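Long-range contacts in uncharacterized NTF-2 like protein (Burkholderia xenovorans LB400, PDB 3EN8), which is of unknown function but carries a SnoaL-like domain of the NTF2 clan and binds calcium: residues Trp15-Gly21 and Lys61-Val67; Phe23-His27 and Leu51-Ser56. All coordinates share one frame; numbering follows the deposited sequence.

Interaction 1. Residues Trp15-Gly21 and Lys61-Val67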
ATOM      1  N   TRP A  15     -11.294  12.053  -1.941  1.00 11.54           N
ATOM      2  CA  TRP A  15     -10.438  11.941  -3.118  1.00 13.15           C
ATOM      3  C   TRP A  15     -10.878  12.930  -4.184  1.00 13.01           C
ATOM      4  O   TRP A  15     -10.064  13.462  -4.935  1.00 13.77           O
ATOM      5  CB  TRP A  15     -10.414  10.519  -3.695  1.00 14.94           C
ATOM      6  CG  TRP A  15      -9.787   9.560  -2.714  1.00 12.61           C
ATOM      7  CD1 TRP A  15     -10.357   8.455  -2.222  1.00 14.45           C
ATOM      8  CD2 TRP A  15      -8.498   9.687  -2.071  1.00 13.85           C
ATOM      9  NE1 TRP A  15      -9.506   7.844  -1.297  1.00 14.25           N
ATOM     10  CE2 TRP A  15      -8.358   8.583  -1.203  1.00 13.84           C
ATOM     11  CE3 TRP A  15      -7.446  10.626  -2.149  1.00 16.10           C
ATOM     12  CZ2 TRP A  15      -7.232   8.401  -0.403  1.00 13.69           C
ATOM     13  CZ3 TRP A  15      -6.336  10.424  -1.388  1.00 15.96           C
ATOM     14  CH2 TRP A  15      -6.248   9.332  -0.502  1.00 11.53           C
ATOM     15  N   GLN A  16     -12.178  13.180  -4.232  1.00 13.66           N
ATOM     16  CA  GLN A  16     -12.696  14.209  -5.136  1.00 15.82           C
ATOM     17  C   GLN A  16     -12.113  15.554  -4.779  1.00 14.66           C
ATOM     18  O   GLN A  16     -11.787  16.388  -5.650  1.00 13.19           O
ATOM     19  CB  GLN A  16     -14.229  14.289  -5.074  1.00 17.20           C
ATOM     20  CG  GLN A  16     -14.926  13.125  -5.763  1.00 25.63           C
ATOM     21  CD  GLN A  16     -14.803  13.171  -7.288  1.00 35.71           C
ATOM     22  OE1 GLN A  16     -14.325  14.152  -7.864  1.00 45.35           O
ATOM     23  NE2 GLN A  16     -15.271  12.112  -7.948  1.00 42.38           N
ATOM     24  N   ALA A  17     -12.020  15.775  -3.486  1.00 12.15           N
ATOM     25  CA  ALA A  17     -11.482  17.045  -2.964  1.00 12.98           C
ATOM     26  C   ALA A  17     -10.024  17.185  -3.332  1.00 15.40           C
ATOM     27  O   ALA A  17      -9.540  18.286  -3.720  1.00 14.35           O
ATOM     28  CB  ALA A  17     -11.670  17.158  -1.474  1.00 13.36           C
ATOM     29  N   SER A  18      -9.327  16.064  -3.253  0.50 15.92           N
ATOM     30  CA  SER A  18      -7.899  16.037  -3.568  0.50 15.43           C
ATOM     31  C   SER A  18      -7.657  16.345  -5.054  0.50 16.43           C
ATOM     32  O   SER A  18      -6.742  17.093  -5.416  0.50 17.34           O
ATOM     33  CB  SER A  18      -7.306  14.685  -3.151  0.50 16.89           C
ATOM     34  OG  SER A  18      -5.925  14.617  -3.408  0.50 14.17           O
ATOM     35  N   ALA A  19      -8.486  15.767  -5.911  1.00 15.54           N
ATOM     36  CA  ALA A  19      -8.379  16.003  -7.365  1.00 15.87           C
ATOM     37  C   ALA A  19      -8.684  17.470  -7.694  1.00 18.45           C
ATOM     38  O   ALA A  19      -8.070  18.057  -8.577  1.00 17.17           O
ATOM     39  CB  ALA A  19      -9.297  15.077  -8.137  1.00 13.74           C
ATOM     40  N   ALA A  20      -9.605  18.041  -6.927  1.00 17.35           N
ATOM     41  CA  ALA A  20     -10.173  19.378  -7.178  1.00 19.53           C
ATOM     42  C   ALA A  20      -9.302  20.458  -6.565  1.00 19.66           C
ATOM     43  O   ALA A  20      -9.384  21.647  -6.922  1.00 18.17           O
ATOM     44  CB  ALA A  20     -11.578  19.469  -6.631  1.00 19.04           C
ATOM     45  N   GLY A  21      -8.432  20.026  -5.660  1.00 18.41           N
ATOM     46  CA  GLY A  21      -7.526  20.950  -4.965  1.00 18.16           C
ATOM     47  C   GLY A  21      -8.257  21.753  -3.910  1.00 17.88           C
ATOM     48  O   GLY A  21      -7.860  22.856  -3.539  1.00 18.63           O
ATOM     49  N   LYS A  61      -2.195  21.106  -5.585  1.00 23.48           N
ATOM     50  CA  LYS A  61      -3.159  20.348  -6.390  1.00 25.04           C
ATOM     51  C   LYS A  61      -2.485  19.545  -7.514  1.00 22.08           C
ATOM     52  O   LYS A  61      -1.703  20.091  -8.291  1.00 20.08           O
ATOM     53  CB  LYS A  61      -4.192  21.293  -7.003  1.00 26.19           C
ATOM     54  CG  LYS A  61      -5.301  20.577  -7.746  1.00 26.99           C
ATOM     55  CD  LYS A  61      -5.985  21.504  -8.691  1.00 31.31           C
ATOM     56  CE  LYS A  61      -6.933  20.766  -9.604  1.00 32.56           C
ATOM     57  NZ  LYS A  61      -7.637  21.740 -10.474  1.00 33.99           N
ATOM     58  N   PRO A  62      -2.802  18.249  -7.627  1.00 20.71           N
ATOM     59  CA  PRO A  62      -2.220  17.480  -8.732  1.00 19.19           C
ATOM     60  C   PRO A  62      -2.771  17.877 -10.120  1.00 19.20           C
ATOM     61  O   PRO A  62      -3.927  18.253 -10.242  1.00 19.97           O
ATOM     62  CB  PRO A  62      -2.611  16.058  -8.380  1.00 19.03           C
ATOM     63  CG  PRO A  62      -3.861  16.184  -7.624  1.00 21.37           C
ATOM     64  CD  PRO A  62      -3.729  17.430  -6.820  1.00 21.00           C
ATOM     65  N   ALA A  63      -1.915  17.840 -11.139  1.00 15.13           N
ATOM     66  CA  ALA A  63      -2.343  18.142 -12.522  1.00 15.60           C
ATOM     67  C   ALA A  63      -3.252  17.037 -13.054  1.00 13.97           C
ATOM     68  O   ALA A  63      -4.026  17.225 -13.997  1.00 13.36           O
ATOM     69  CB  ALA A  63      -1.110  18.358 -13.470  1.00 13.65           C
ATOM     70  N   GLY A  64      -3.115  15.868 -12.431  1.00 12.88           N
ATOM     71  CA  GLY A  64      -3.825  14.654 -12.823  1.00 12.75           C
ATOM     72  C   GLY A  64      -4.032  13.761 -11.610  1.00 14.23           C
ATOM     73  O   GLY A  64      -3.139  13.611 -10.802  1.00 16.93           O
ATOM     74  N   PHE A  65      -5.224  13.185 -11.527  1.00 11.44           N
ATOM     75  CA  PHE A  65      -5.680  12.354 -10.367  1.00 13.70           C
ATOM     76  C   PHE A  65      -6.714  11.348 -10.815  1.00 16.30           C
ATOM     77  O   PHE A  65      -7.663  11.688 -11.547  1.00 15.22           O
ATOM     78  CB  PHE A  65      -6.281  13.227  -9.261  1.00 15.56           C
ATOM     79  CG  PHE A  65      -6.636  12.458  -8.003  1.00 15.06           C
ATOM     80  CD1 PHE A  65      -7.773  11.695  -7.952  1.00 17.47           C
ATOM     81  CD2 PHE A  65      -5.817  12.512  -6.898  1.00 15.69           C
ATOM     82  CE1 PHE A  65      -8.097  10.969  -6.796  1.00 19.78           C
ATOM     83  CE2 PHE A  65      -6.138  11.788  -5.739  1.00 17.14           C
ATOM     84  CZ  PHE A  65      -7.268  11.022  -5.706  1.00 17.61           C
ATOM     85  N   GLU A  66      -6.516  10.098 -10.387  1.00 15.69           N
ATOM     86  CA  GLU A  66      -7.483   9.036 -10.684  1.00 16.48           C
ATOM     87  C   GLU A  66      -7.420   7.938  -9.638  1.00 14.54           C
ATOM     88  O   GLU A  66      -6.348   7.444  -9.287  1.00 15.06           O
ATOM     89  CB  GLU A  66      -7.190   8.474 -12.074  1.00 19.23           C
ATOM     90  CG  GLU A  66      -7.955   7.279 -12.526  1.00 28.85           C
ATOM     91  CD  GLU A  66      -7.484   6.865 -13.924  1.00 35.97           C
ATOM     92  OE1 GLU A  66      -6.285   6.530 -14.089  1.00 41.45           O
ATOM     93  OE2 GLU A  66      -8.303   6.917 -14.852  1.00 44.40           O
ATOM     94  N   VAL A  67      -8.580   7.583  -9.115  1.00 12.72           N
ATOM     95  CA  VAL A  67      -8.637   6.458  -8.163  1.00 11.72           C
ATOM     96  C   VAL A  67      -8.626   5.156  -8.941  1.00 14.04           C
ATOM     97  O   VAL A  67      -9.351   4.991  -9.947  1.00 15.95           O
ATOM     98  CB  VAL A  67      -9.863   6.509  -7.243  1.00 14.07           C
ATOM     99  CG1 VAL A  67      -9.924   5.217  -6.362  1.00 15.59           C
ATOM    100  CG2 VAL A  67      -9.803   7.766  -6.340  1.00 12.71           C
TER
HETATM  101  O   HOH W   1      -6.274  16.815 -10.291  1.00 31.02           O
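Not one direct hydrogen bond joins Ala-19 to Pro-62, or any other pair across this contact; a single water does the polar work, giving one proton to Ala-19 O and the other to Pro-62 O, at 2.8 Å from each. The rest is packing, and Phe-65 contributes most to it. With CG anti to its own backbone N (chi1 -174°), Phe-65 rises from the strand so that CB and CG lie under the methyl of Ala-19, CB to CB 3.7 Å. One face of its ring carries Trp-15 O, near the rim, and the side chains of Phe-65 and Trp-15 cross at about a right angle, Phe-65 CZ lying 3.6 Å from Trp-15 CE3. Val-67 extends the patch, its CG2 reaching Trp-15 CB. At the other end Gly-21, at positive phi, closes the helix as the C-prime residue of a Schellman motif, and the extended Lys-61 chain runs past it, CG 3.6 Å from Gly-21 CA. Tyr-81 of the adjacent strand meets both rings. Helix 15-20 runs nearly antiparallel to strand 64-67 (165°), and a long N-terminal helix packed over a curved sheet is characteristic of the NTF2-like cone fold.

Interaction 2. Residues Phe23-His27 and Leu51-Ser56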
ATOM      1  N   PHE A  23      -8.587  22.000  -0.536  1.00 20.33           N
ATOM      2  CA  PHE A  23      -7.738  21.516   0.568  1.00 16.41           C
ATOM      3  C   PHE A  23      -8.529  21.435   1.854  1.00 16.80           C
ATOM      4  O   PHE A  23      -8.260  20.589   2.703  1.00 16.73           O
ATOM      5  CB  PHE A  23      -6.500  22.390   0.759  1.00 17.36           C
ATOM      6  CG  PHE A  23      -5.632  22.454  -0.461  1.00 21.34           C
ATOM      7  CD1 PHE A  23      -4.933  21.345  -0.882  1.00 26.42           C
ATOM      8  CD2 PHE A  23      -5.527  23.615  -1.188  1.00 27.75           C
ATOM      9  CE1 PHE A  23      -4.144  21.403  -2.030  1.00 21.79           C
ATOM     10  CE2 PHE A  23      -4.737  23.670  -2.325  1.00 28.86           C
ATOM     11  CZ  PHE A  23      -4.050  22.555  -2.731  1.00 27.29           C
ATOM     12  N   ASP A  24      -9.556  22.268   1.956  1.00 18.48           N
ATOM     13  CA  ASP A  24     -10.416  22.243   3.147  1.00 19.96           C
ATOM     14  C   ASP A  24     -11.185  20.930   3.139  1.00 18.67           C
ATOM     15  O   ASP A  24     -11.197  20.182   4.112  1.00 17.43           O
ATOM     16  CB  ASP A  24     -11.408  23.415   3.183  1.00 19.63           C
ATOM     17  CG  ASP A  24     -10.802  24.689   3.725  1.00 23.09           C
ATOM     18  OD1 ASP A  24      -9.691  24.632   4.296  1.00 22.78           O
ATOM     19  OD2 ASP A  24     -11.448  25.762   3.567  1.00 27.35           O
ATOM     20  N   ALA A  25     -11.814  20.661   2.010  1.00 19.59           N
ATOM     21  CA  ALA A  25     -12.664  19.472   1.877  1.00 18.94           C
ATOM     22  C   ALA A  25     -11.804  18.227   2.021  1.00 18.45           C
ATOM     23  O   ALA A  25     -12.214  17.221   2.600  1.00 15.21           O
ATOM     24  CB  ALA A  25     -13.422  19.468   0.532  1.00 19.07           C
ATOM     25  N   GLU A  26     -10.588  18.345   1.517  1.00 19.28           N
ATOM     26  CA  GLU A  26      -9.641  17.238   1.507  1.00 16.56           C
ATOM     27  C   GLU A  26      -9.244  16.840   2.916  1.00 17.97           C
ATOM     28  O   GLU A  26      -8.784  15.728   3.136  1.00 18.67           O
ATOM     29  CB  GLU A  26      -8.398  17.579   0.693  1.00 17.19           C
ATOM     30  CG  GLU A  26      -7.451  16.427   0.509  1.00 17.45           C
ATOM     31  CD  GLU A  26      -6.205  16.793  -0.263  1.00 15.35           C
ATOM     32  OE1 GLU A  26      -6.043  17.967  -0.600  1.00 19.48           O
ATOM     33  OE2 GLU A  26      -5.414  15.879  -0.552  1.00 22.15           O
ATOM     34  N   HIS A  27      -9.422  17.750   3.873  1.00 16.57           N
ATOM     35  CA  HIS A  27      -8.934  17.464   5.221  1.00 17.11           C
ATOM     36  C   HIS A  27     -10.028  17.318   6.236  1.00 16.07           C
ATOM     37  O   HIS A  27      -9.785  17.138   7.415  1.00 16.89           O
ATOM     38  CB  HIS A  27      -7.816  18.422   5.614  1.00 16.73           C
ATOM     39  CG  HIS A  27      -6.597  18.212   4.784  1.00 16.36           C
ATOM     40  ND1 HIS A  27      -6.454  18.783   3.538  1.00 14.03           N
ATOM     41  CD2 HIS A  27      -5.514  17.421   4.962  1.00 21.19           C
ATOM     42  CE1 HIS A  27      -5.309  18.385   3.006  1.00 17.03           C
ATOM     43  NE2 HIS A  27      -4.726  17.553   3.842  1.00 19.81           N
ATOM     44  N   LEU A  51      -0.950  18.999   8.324  1.00 16.92           N
ATOM     45  CA  LEU A  51      -1.049  18.148   7.131  1.00 15.94           C
ATOM     46  C   LEU A  51      -1.604  18.952   5.953  1.00 16.63           C
ATOM     47  O   LEU A  51      -1.074  18.931   4.848  1.00 17.40           O
ATOM     48  CB  LEU A  51      -1.941  16.921   7.404  1.00 16.76           C
ATOM     49  CG  LEU A  51      -1.977  15.875   6.294  1.00 15.86           C
ATOM     50  CD1 LEU A  51      -0.578  15.327   5.978  1.00 15.81           C
ATOM     51  CD2 LEU A  51      -2.971  14.768   6.695  1.00 14.84           C
ATOM     52  N   GLN A  52      -2.634  19.727   6.238  1.00 15.92           N
ATOM     53  CA  GLN A  52      -3.296  20.519   5.200  1.00 15.58           C
ATOM     54  C   GLN A  52      -2.378  21.617   4.667  1.00 16.13           C
ATOM     55  O   GLN A  52      -2.327  21.882   3.457  1.00 16.73           O
ATOM     56  CB  GLN A  52      -4.584  21.137   5.712  1.00 16.35           C
ATOM     57  CG  GLN A  52      -5.209  22.090   4.719  1.00 13.74           C
ATOM     58  CD  GLN A  52      -6.643  22.469   5.051  1.00 20.31           C
ATOM     59  OE1 GLN A  52      -7.306  21.868   5.916  1.00 18.96           O
ATOM     60  NE2 GLN A  52      -7.127  23.475   4.357  1.00 17.87           N
ATOM     61  N   ALA A  53      -1.673  22.266   5.585  1.00 17.55           N
ATOM     62  CA  ALA A  53      -0.829  23.409   5.233  1.00 18.18           C
ATOM     63  C   ALA A  53       0.330  22.916   4.396  1.00 17.86           C
ATOM     64  O   ALA A  53       0.717  23.526   3.389  1.00 15.64           O
ATOM     65  CB  ALA A  53      -0.319  24.145   6.487  1.00 19.45           C
ATOM     66  N   LEU A  54       0.854  21.763   4.785  1.00 19.73           N
ATOM     67  CA  LEU A  54       2.022  21.208   4.097  1.00 19.23           C
ATOM     68  C   LEU A  54       1.613  20.794   2.691  1.00 20.22           C
ATOM     69  O   LEU A  54       2.292  21.118   1.716  1.00 19.58           O
ATOM     70  CB  LEU A  54       2.656  20.047   4.873  1.00 19.85           C
ATOM     71  CG  LEU A  54       3.441  20.449   6.125  1.00 21.14           C
ATOM     72  CD1 LEU A  54       3.857  19.201   6.936  1.00 22.12           C
ATOM     73  CD2 LEU A  54       4.665  21.340   5.778  1.00 16.97           C
ATOM     74  N   ARG A  55       0.463  20.132   2.580  1.00 19.67           N
ATOM     75  CA  ARG A  55       0.011  19.645   1.261  1.00 19.52           C
ATOM     76  C   ARG A  55      -0.330  20.812   0.332  1.00 21.73           C
ATOM     77  O   ARG A  55      -0.099  20.762  -0.882  1.00 20.94           O
ATOM     78  CB  ARG A  55      -1.189  18.705   1.379  1.00 18.60           C
ATOM     79  CG  ARG A  55      -0.790  17.285   1.834  1.00 15.26           C
ATOM     80  CD  ARG A  55      -2.015  16.467   2.203  1.00 17.30           C
ATOM     81  NE  ARG A  55      -1.708  15.076   2.490  1.00 17.18           N
ATOM     82  CZ  ARG A  55      -2.602  14.239   3.000  1.00 13.81           C
ATOM     83  NH1 ARG A  55      -3.805  14.678   3.271  1.00 13.23           N
ATOM     84  NH2 ARG A  55      -2.296  12.967   3.195  1.00 14.00           N
ATOM     85  N   SER A  56      -0.853  21.865   0.938  1.00 20.82           N
ATOM     86  CA  SER A  56      -1.395  23.011   0.182  1.00 21.52           C
ATOM     87  C   SER A  56      -0.252  23.809  -0.390  1.00 21.81           C
ATOM     88  O   SER A  56      -0.381  24.526  -1.395  1.00 23.28           O
ATOM     89  CB  SER A  56      -2.240  23.921   1.075  1.00 22.36           C
ATOM     90  OG  SER A  56      -3.530  23.383   1.222  1.00 30.49           O
TER
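Gln-52 reaches from helix 48-57 to Asp-24 on the short helix 23-26, and this pairing of two small helices belongs to the helical side of the NTF2-like alpha+beta fold. Its chain is extended, with CG anti to the backbone N (chi1 173°), which carries the amide across the gap. There NE2 gives a hydrogen bond to Asp-24 OD1 at 2.8 Å, close to straight at 162°. OD1 lies in the plane of the Gln-52 amide, while NE2 comes to it from the anti side and somewhat out of the carboxylate plane, the two flat groups being turned 69° apart.

His-27 is held from within its own segment: ND1 donates to Phe-23 O over 2.7 Å, the oxygen lying in the plane of the imidazole and the nitrogen in the plane of the carbonyl. This bond sets the rotation of the ring and presents a face to Gln-52, whose CA sits over the centre in a CH-pi contact, 3.6 Å from the centroid. A second CH-pi contact puts Ser-56 CA over the Phe-23 ring.

Arg-55 takes most of its bonding from elsewhere in the chain. NH1 donates to Tyr-30 OH, while NH2 forms a salt bridge with Glu-106 and a hydrogen bond with Gln-108. Glu-26 OE2 is 4.3 Å from Arg-55 NH1 and well out of the guanidinium plane, so it probably contributes only a general attraction; the same oxygen is hydrogen-bonded to Ser-18 of helix 3-20. Leu-51 CG lies over one face of the guanidinium, toward its rim. Leu-54 of the same helix packs on Trp-119 of the second subunit. Back at His-27, the methylene of Arg-55 approaches the ring edge in plane, Arg-55 CD to His-27 NE2 3.3 Å.

How the interactions relate
From the N terminus, helix 3-20 supplies the first half of interaction 1 and is followed after a short turn by helix 23-26, the first half of interaction 2. The chain then runs through strands 34-38 and 43-46 before helix 48-57 returns to 23-27 and closes the smaller loop. Strand 64-73 comes next and closes the larger one against 15-21, so the two contacts nest without crossing. Interaction 1 ties the long helix to strand 64-73, outermost in the chain's own sheet; interaction 2 joins the two short helices. Ala-17 packs on Ala-25 and the Phe-23 ring touches the backbone N of Lys-61, so the two contacts are in direct touch.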